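Local coordinates for penicillin-binding protein 2B (Streptococcus pneumoniae, PDB 2WAD) that probably cross-links the peptides of adjacent glycan strands in cell-wall peptidoglycan as a penicillin-binding transpeptidase of the elongation machinery, at residues K362-L365 with K366-E369; H286-K289 with H290-E294; I546-G549 with I550-N553; N166-E169 with D170-K173. One frame throughout, in Å; residues are numbered along the deposited sequence.

Contact 1 (K362-L365 with K366-E369)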
# COMPACT_ATOMS: atom_id res chain seq x y z
N LYS A 362 7.38 11.72 9.35
CA LYS A 362 6.29 12.07 10.22
C LYS A 362 6.86 12.80 11.41
O LYS A 362 7.86 12.37 12.00
CB LYS A 362 5.57 10.80 10.66
CG LYS A 362 4.39 11.04 11.55
CD LYS A 362 3.83 9.68 11.95
CE LYS A 362 2.44 9.80 12.56
NZ LYS A 362 2.50 10.60 13.80
N HIS A 363 6.23 13.92 11.74
CA HIS A 363 6.62 14.71 12.90
C HIS A 363 5.49 14.68 13.93
O HIS A 363 4.45 15.32 13.74
CB HIS A 363 6.96 16.16 12.49
CG HIS A 363 7.27 17.07 13.64
ND1 HIS A 363 6.67 18.30 13.81
CD2 HIS A 363 8.12 16.92 14.69
CE1 HIS A 363 7.13 18.86 14.91
NE2 HIS A 363 8.02 18.04 15.46
N ASP A 364 5.73 13.97 15.03
CA ASP A 364 4.78 13.82 16.13
C ASP A 364 4.59 15.11 16.90
O ASP A 364 5.55 15.62 17.50
CB ASP A 364 5.35 12.78 17.11
CG ASP A 364 4.30 12.20 18.04
OD1 ASP A 364 3.57 12.99 18.68
OD2 ASP A 364 4.21 10.96 18.11
N LEU A 365 3.37 15.64 16.91
CA LEU A 365 3.13 16.94 17.52
C LEU A 365 3.06 16.87 19.05
O LEU A 365 2.95 17.90 19.71
CB LEU A 365 1.87 17.62 16.96
CG LEU A 365 1.83 17.80 15.45
CD1 LEU A 365 0.61 18.64 15.08
CD2 LEU A 365 3.12 18.50 15.01
N LYS A 366 3.14 15.67 19.62
CA LYS A 366 3.16 15.57 21.08
C LYS A 366 4.56 15.29 21.63
O LYS A 366 4.96 15.86 22.64
CB LYS A 366 2.18 14.49 21.54
CG LYS A 366 0.74 14.67 21.07
CD LYS A 366 0.01 13.33 20.99
CE LYS A 366 0.36 12.54 19.73
NZ LYS A 366 -0.70 12.63 18.69
N THR A 367 5.29 14.40 20.98
CA THR A 367 6.61 13.99 21.47
C THR A 367 7.73 14.68 20.70
O THR A 367 8.85 14.76 21.19
CB THR A 367 6.81 12.48 21.35
OG1 THR A 367 6.82 12.14 19.97
CG2 THR A 367 5.69 11.72 22.07
N GLY A 368 7.43 15.17 19.50
CA GLY A 368 8.42 15.87 18.69
C GLY A 368 9.23 14.91 17.86
O GLY A 368 9.99 15.33 16.99
N GLU A 369 9.06 13.61 18.08
CA GLU A 369 9.89 12.62 17.40
C GLU A 369 9.61 12.61 15.89
O GLU A 369 8.50 12.89 15.47
CB GLU A 369 9.64 11.23 18.00
CG GLU A 369 10.74 10.18 17.73
CD GLU A 369 10.25 8.76 18.04
OE1 GLU A 369 9.13 8.63 18.58
OE2 GLU A 369 10.97 7.78 17.75
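The beta-hairpin connection between antiparallel strands 355-363 and 370-372, at the edge of the six-stranded sheet of the transpeptidase domain, is built around Asp-364. Its carboxylate reaches over the turn: with CG anti to the backbone N (chi1 -162°), OD1 is brought to two successive amides. Lys-366 N donates to OD1 at 2.9 Å through the anti lone pair, whereas Thr-367 N, 3.2 Å from Asp-364 OD1, comes from above the carboxylate plane. Two bonds on one oxygen should fix the rotation of the group. The backbone of the same residue closes the loop: Asp-364 N donates almost straight to Glu-369 O at 3.0 Å, and Gly-368 N reaches Asp-364 O at 2.8 Å. Gly-368 adopts a positive phi (86°), a backbone region glycine enters readily. The Thr-367 hydroxyl lies 3.2 Å from Asp-364 CG and accepts from Glu-369 N, an ST turn. Lys-366 bends back so that its CE comes near Asp-364 OD1, but NZ stays beyond salt-bridge range. On the buried side, His-363 is held through ND1 by the carbonyl of Ser-340, and its ring edge, at CD2, lies 3.4 Å from Gly-368 O in the ring plane.

Contact 2 (H286-K289 with H290-E294); sequences HLDK and HGDME. Unlike the reference sequence in segment 290-294: His-290 (reference Tyr), Asp-292 (reference Asn). With ZN (zinc ion), chain D.
Asp-288, His-290 and Asp-292 converge on a zinc ion, each through one side-chain atom: Asp-288 OD2 at 1.9 Å, His-290 ND1 at 2.3 Å and Asp-292 OD2 at 2.0 Å from the metal. The first torsions explain the convergence. Asp-288 carries CG between its backbone N and carbonyl carbon (chi1 76°), which folds the carboxylate over the turn, while His-290 and Asp-292 both set CG anti to the carbonyl carbon. The Asp-288 carboxylate stands nearly perpendicular to the imidazole, their planes 87° apart, and runs alongside Asp-292 in the same direction.

Its two oxygens divide the work. While OD2 takes the metal, Asp-288 OD1 accepts from Asp-292 N at 2.7 Å, approached from above the carboxylate plane, and more weakly from His-290 N, so the turn backbone orients the first ligand. Asp-292 OD1 has a salt bridge to Lys-87. Lys-289 runs beside the histidine and lays CG over one ring face, 3.6 Å from the centroid, a CH-pi contact.

Along the hairpin backbone, Asp-288 N donates to Asp-292 O at 2.9 Å and Glu-294 N to His-286 O at 2.7 Å. Gly-291 N bonds to Asp-288 O, closing a type I turn from Asp-288 to Gly-291 within the loop; the antiparallel hairpin joins strands 282-287 and 293-298 and carries a surface zinc site at its end.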
# COMPACT_ATOMS: atom_id res chain seq x y z
N HIS A 286 -2.07 -44.14 -3.66
CA HIS A 286 -2.90 -45.26 -4.07
C HIS A 286 -3.04 -46.26 -2.92
O HIS A 286 -2.04 -46.60 -2.28
CB HIS A 286 -2.35 -45.91 -5.34
CG HIS A 286 -2.54 -45.08 -6.57
ND1 HIS A 286 -1.61 -44.16 -7.00
CD2 HIS A 286 -3.59 -44.98 -7.43
CE1 HIS A 286 -2.06 -43.54 -8.08
NE2 HIS A 286 -3.26 -44.02 -8.36
N LEU A 287 -4.26 -46.71 -2.67
CA LEU A 287 -4.58 -47.56 -1.52
C LEU A 287 -5.00 -48.94 -2.00
O LEU A 287 -5.56 -49.06 -3.09
CB LEU A 287 -5.72 -46.93 -0.71
CG LEU A 287 -5.56 -45.42 -0.45
CD1 LEU A 287 -6.77 -44.78 0.20
CD2 LEU A 287 -4.31 -45.13 0.37
N ASP A 288 -4.73 -49.96 -1.18
CA ASP A 288 -5.22 -51.31 -1.40
C ASP A 288 -6.69 -51.42 -1.00
O ASP A 288 -7.32 -50.42 -0.66
CB ASP A 288 -4.32 -52.39 -0.74
CG ASP A 288 -4.49 -52.50 0.78
OD1 ASP A 288 -5.22 -51.68 1.37
OD2 ASP A 288 -3.88 -53.42 1.39
N LYS A 289 -7.25 -52.62 -1.06
CA LYS A 289 -8.69 -52.79 -0.83
C LYS A 289 -9.12 -52.48 0.60
O LYS A 289 -10.30 -52.25 0.86
CB LYS A 289 -9.10 -54.22 -1.18
CG LYS A 289 -8.88 -55.19 -0.04
CD LYS A 289 -8.66 -56.59 -0.56
CE LYS A 289 -7.29 -56.70 -1.20
NZ LYS A 289 -6.84 -58.11 -1.10
N HIS A 290 -8.17 -52.51 1.53
CA HIS A 290 -8.46 -52.19 2.92
C HIS A 290 -8.26 -50.70 3.16
O HIS A 290 -8.61 -50.19 4.22
CB HIS A 290 -7.57 -53.00 3.86
CG HIS A 290 -7.41 -54.43 3.46
ND1 HIS A 290 -6.18 -54.98 3.17
CD2 HIS A 290 -8.31 -55.42 3.29
CE1 HIS A 290 -6.33 -56.25 2.84
NE2 HIS A 290 -7.62 -56.54 2.90
N GLY A 291 -7.68 -50.01 2.19
CA GLY A 291 -7.37 -48.60 2.38
C GLY A 291 -5.94 -48.35 2.86
O GLY A 291 -5.59 -47.26 3.30
N ASP A 292 -5.11 -49.38 2.78
CA ASP A 292 -3.73 -49.27 3.21
C ASP A 292 -2.91 -48.63 2.10
O ASP A 292 -3.00 -49.06 0.94
CB ASP A 292 -3.21 -50.67 3.57
CG ASP A 292 -3.89 -51.23 4.80
OD1 ASP A 292 -3.95 -50.51 5.82
OD2 ASP A 292 -4.37 -52.38 4.79
N MET A 293 -2.12 -47.60 2.42
CA MET A 293 -1.22 -47.01 1.44
C MET A 293 -0.41 -48.06 0.67
O MET A 293 0.14 -49.00 1.25
CB MET A 293 -0.29 -45.96 2.06
CG MET A 293 1.05 -45.82 1.39
SD MET A 293 1.76 -44.18 1.63
CE MET A 293 1.76 -44.00 3.42
N GLU A 294 -0.36 -47.90 -0.65
CA GLU A 294 0.32 -48.87 -1.51
C GLU A 294 1.34 -48.22 -2.44
O GLU A 294 2.30 -48.87 -2.87
CB GLU A 294 -0.70 -49.62 -2.36
CG GLU A 294 -0.20 -50.94 -2.88
CD GLU A 294 -1.29 -51.65 -3.65
OE1 GLU A 294 -2.00 -50.95 -4.40
OE2 GLU A 294 -1.42 -52.89 -3.48
ZN ZN D . -4.30 -53.71 3.25

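Contact 3 (I546-G549 with I550-N553). Unlike the reference sequence in segment 550-553: Asp-552 (reference Gly).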
# COMPACT_ATOMS: atom_id res chain seq x y z
N ILE A 546 4.10 0.32 -8.37
CA ILE A 546 5.36 0.17 -7.65
C ILE A 546 6.13 -1.04 -8.19
O ILE A 546 7.36 -1.10 -8.12
CB ILE A 546 5.06 -0.04 -6.15
CG1 ILE A 546 4.36 1.18 -5.55
CG2 ILE A 546 6.35 -0.30 -5.38
CD1 ILE A 546 3.54 0.89 -4.30
N VAL A 547 5.39 -2.02 -8.71
CA VAL A 547 6.00 -3.20 -9.32
C VAL A 547 6.29 -2.98 -10.79
O VAL A 547 5.43 -2.45 -11.50
CB VAL A 547 5.15 -4.46 -9.11
CG1 VAL A 547 5.74 -5.61 -9.91
CG2 VAL A 547 5.07 -4.82 -7.61
N GLU A 548 7.48 -3.36 -11.24
CA GLU A 548 7.92 -3.13 -12.62
C GLU A 548 7.70 -4.35 -13.49
O GLU A 548 7.35 -4.22 -14.67
CB GLU A 548 9.40 -2.69 -12.70
CG GLU A 548 9.97 -2.52 -14.13
CD GLU A 548 10.46 -3.83 -14.75
OE1 GLU A 548 10.41 -3.98 -15.99
OE2 GLU A 548 10.88 -4.75 -14.02
N GLY A 549 7.91 -5.53 -12.93
CA GLY A 549 7.70 -6.77 -13.69
C GLY A 549 7.66 -8.02 -12.83
O GLY A 549 8.05 -7.99 -11.67
N ILE A 550 7.16 -9.11 -13.39
CA ILE A 550 7.25 -10.39 -12.69
C ILE A 550 8.37 -11.18 -13.34
O ILE A 550 8.44 -11.25 -14.56
CB ILE A 550 5.94 -11.18 -12.78
CG1 ILE A 550 4.81 -10.42 -12.07
CG2 ILE A 550 6.13 -12.58 -12.23
CD1 ILE A 550 3.75 -9.89 -13.00
N TYR A 551 9.24 -11.78 -12.52
CA TYR A 551 10.42 -12.47 -13.02
C TYR A 551 10.46 -13.92 -12.56
O TYR A 551 9.90 -14.26 -11.51
CB TYR A 551 11.68 -11.76 -12.54
CG TYR A 551 11.85 -10.40 -13.18
CD1 TYR A 551 12.89 -10.15 -14.06
CD2 TYR A 551 10.94 -9.37 -12.92
CE1 TYR A 551 13.04 -8.92 -14.66
CE2 TYR A 551 11.08 -8.14 -13.53
CZ TYR A 551 12.13 -7.92 -14.39
OH TYR A 551 12.28 -6.72 -15.02
N ASP A 552 11.12 -14.76 -13.35
CA ASP A 552 11.34 -16.15 -13.01
C ASP A 552 12.50 -16.26 -12.04
O ASP A 552 13.23 -15.28 -11.83
CB ASP A 552 11.68 -16.94 -14.27
CG ASP A 552 11.33 -18.41 -14.15
OD1 ASP A 552 10.83 -18.83 -13.08
OD2 ASP A 552 11.55 -19.13 -15.14
N ASN A 553 12.64 -17.44 -11.45
CA ASN A 553 13.80 -17.81 -10.64
C ASN A 553 14.92 -18.37 -11.51
O ASN A 553 14.65 -19.06 -12.49
CB ASN A 553 13.41 -18.85 -9.59
CG ASN A 553 12.56 -18.26 -8.48
OD1 ASN A 553 11.47 -18.74 -8.20
ND2 ASN A 553 13.06 -17.21 -7.86
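Ile-550, just after Gly-549, points its side chain away overall from the preceding residues. Its backbone pairs with Ile-563 of strand 559-565, just past the bulge.

Tyr-551 carries the side-chain contact. Its CG is anti to the carbonyl carbon (chi1 -68°), which lays the ring back along the preceding residues and brings the hydroxyl to Glu-548. Tyr-551 OH donates to Glu-548 OE2 at 2.6 Å, using the syn lone pair of that oxygen. The glutamate meets it by bending at chi2 (-84°), and the two side chains cross at about a right angle, with carboxylate and ring planes 54° apart. OE2 lies at the ring edge, near its plane, and so does Gly-549 O, 3.4 Å from Tyr-551 CD2. The ring passes close beside Gly-549, Tyr-551 CE2 lying 3.5 Å from Gly-549 C. Both Glu-548 and Tyr-551 also touch Lys-309 on the adjoining strand.

Asp-552 has its carboxylate turned to Lys-306, with which OD1 makes a salt bridge, and the same oxygen weakly accepts from Asn-553 N at 2.8 Å.

Glu-548 and Gly-549 together face Lys-309, the arrangement of a classic beta bulge, here in strand 547-553, between strands 307-310 and 559-565.

Contact 4 (N166-E169 with D170-K173)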
# COMPACT_ATOMS: atom_id res chain seq x y z
N ASN A 166 -9.46 -32.04 34.89
CA ASN A 166 -8.26 -31.80 35.68
C ASN A 166 -6.97 -32.45 35.16
O ASN A 166 -6.79 -33.66 35.27
CB ASN A 166 -8.51 -32.17 37.14
CG ASN A 166 -7.29 -31.93 38.00
OD1 ASN A 166 -6.64 -30.89 37.91
ND2 ASN A 166 -6.96 -32.91 38.83
N TYR A 167 -6.07 -31.64 34.61
CA TYR A 167 -4.87 -32.15 33.93
C TYR A 167 -3.59 -31.60 34.56
O TYR A 167 -3.36 -30.39 34.56
CB TYR A 167 -4.92 -31.82 32.43
CG TYR A 167 -5.88 -32.69 31.64
CD1 TYR A 167 -5.79 -34.08 31.71
CD2 TYR A 167 -6.87 -32.14 30.85
CE1 TYR A 167 -6.67 -34.88 31.01
CE2 TYR A 167 -7.76 -32.94 30.14
CZ TYR A 167 -7.66 -34.31 30.23
OH TYR A 167 -8.52 -35.12 29.53
N THR A 168 -2.74 -32.49 35.08
CA THR A 168 -1.45 -32.06 35.62
C THR A 168 -0.75 -31.30 34.51
O THR A 168 -1.18 -31.37 33.35
CB THR A 168 -0.53 -33.21 36.04
OG1 THR A 168 -0.12 -33.96 34.89
CG2 THR A 168 -1.21 -34.12 37.06
N GLU A 169 0.30 -30.58 34.87
CA GLU A 169 0.98 -29.68 33.94
C GLU A 169 1.76 -30.43 32.87
O GLU A 169 1.88 -29.97 31.73
CB GLU A 169 1.90 -28.71 34.70
CG GLU A 169 1.19 -27.75 35.65
CD GLU A 169 0.17 -26.86 34.95
OE1 GLU A 169 0.54 -26.14 34.00
OE2 GLU A 169 -1.02 -26.88 35.36
N ASP A 170 2.28 -31.60 33.24
CA ASP A 170 2.93 -32.51 32.29
C ASP A 170 1.93 -33.09 31.28
O ASP A 170 2.19 -33.15 30.08
CB ASP A 170 3.63 -33.65 33.02
CG ASP A 170 4.95 -33.24 33.65
OD1 ASP A 170 5.32 -32.04 33.58
OD2 ASP A 170 5.62 -34.13 34.22
N GLU A 171 0.78 -33.53 31.79
CA GLU A 171 -0.35 -33.93 30.96
C GLU A 171 -0.65 -32.87 29.92
O GLU A 171 -0.80 -33.18 28.74
CB GLU A 171 -1.58 -34.15 31.84
CG GLU A 171 -2.37 -35.38 31.49
CD GLU A 171 -3.10 -35.96 32.69
OE1 GLU A 171 -2.66 -35.76 33.84
OE2 GLU A 171 -4.12 -36.65 32.46
N LYS A 172 -0.73 -31.61 30.34
CA LYS A 172 -1.04 -30.53 29.42
C LYS A 172 -0.10 -30.47 28.22
O LYS A 172 -0.45 -29.98 27.15
CB LYS A 172 -1.08 -29.18 30.13
CG LYS A 172 -2.35 -28.96 30.95
CD LYS A 172 -2.52 -27.50 31.32
CE LYS A 172 -3.75 -27.29 32.19
NZ LYS A 172 -3.65 -26.00 32.93
N LYS A 173 1.11 -30.99 28.42
CA LYS A 173 2.15 -30.92 27.40
C LYS A 173 1.95 -32.00 26.36
O LYS A 173 2.16 -31.77 25.17
CB LYS A 173 3.53 -31.08 28.03
CG LYS A 173 3.92 -29.97 29.00
CD LYS A 173 5.31 -30.25 29.56
CE LYS A 173 5.90 -29.02 30.22
NZ LYS A 173 7.28 -29.31 30.66
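Thr-168 and Glu-171 form a capping box at the start of helix 169-182, with Thr-168 in the N-cap position. Among the hydrogen bonds, the reciprocal one comes first: Glu-171 N donates to Thr-168 OG1 at 3.3 Å and 163°, and in return Thr-168 N reaches Glu-171 OE1, though weakly, at 3.5 Å. The threonine holds OG1 between its backbone N and carbonyl carbon (chi1 67°), over the first turn, where it can accept from that amide. The hydroxyl also donates to the anti lone pair of Glu-171 OE1, at 3.3 Å from OG1, so OE1 receives the hydroxyl and, more weakly, the amide of one residue. Regular helical bonding follows at once, Lys-172 N donating to Thr-168 O at 3.1 Å.

The one charged contact here is looser. Glu-169 and Lys-172 run side by side in the same direction, and Glu-169 OE2 stands 3.7 Å from Lys-172 NZ, a long salt bridge on the surface.

Apolar and edge contacts complete the turn. The Lys-172 chain is extended, and its CG lies 4.1 Å from Tyr-167 CB. Tyr-167 itself also packs against Leu-116 and Tyr-120 of helix 113-121, joining the loop before the cap to a neighbouring helix. Its ring crosses the Glu-171 side chain at about a right angle, the planes 66° apart, and Glu-171 OE2 meets the ring edge 3.2 Å from Tyr-167 CD1.

From the N terminus the contacts come in the order 4, 2, 1, 3, each joining consecutive residues, so none nests within or crosses another. Contact 4 starts helix 169-182, and contact 2 closes the hairpin of strands 282-287 and 293-298; both belong to the dimerisation domain, their centres about 37 Å apart. Contact 1 closes the turn between strands 355-363 and 370-372 in the transpeptidase domain. Contact 3, in the same domain, closes no loop; it lies at a bulge within strand 547-553, between strands 307-310 and 559-565. Contacts 1 and 2 are farthest apart, about 67 Å between centres, and no two contacts touch.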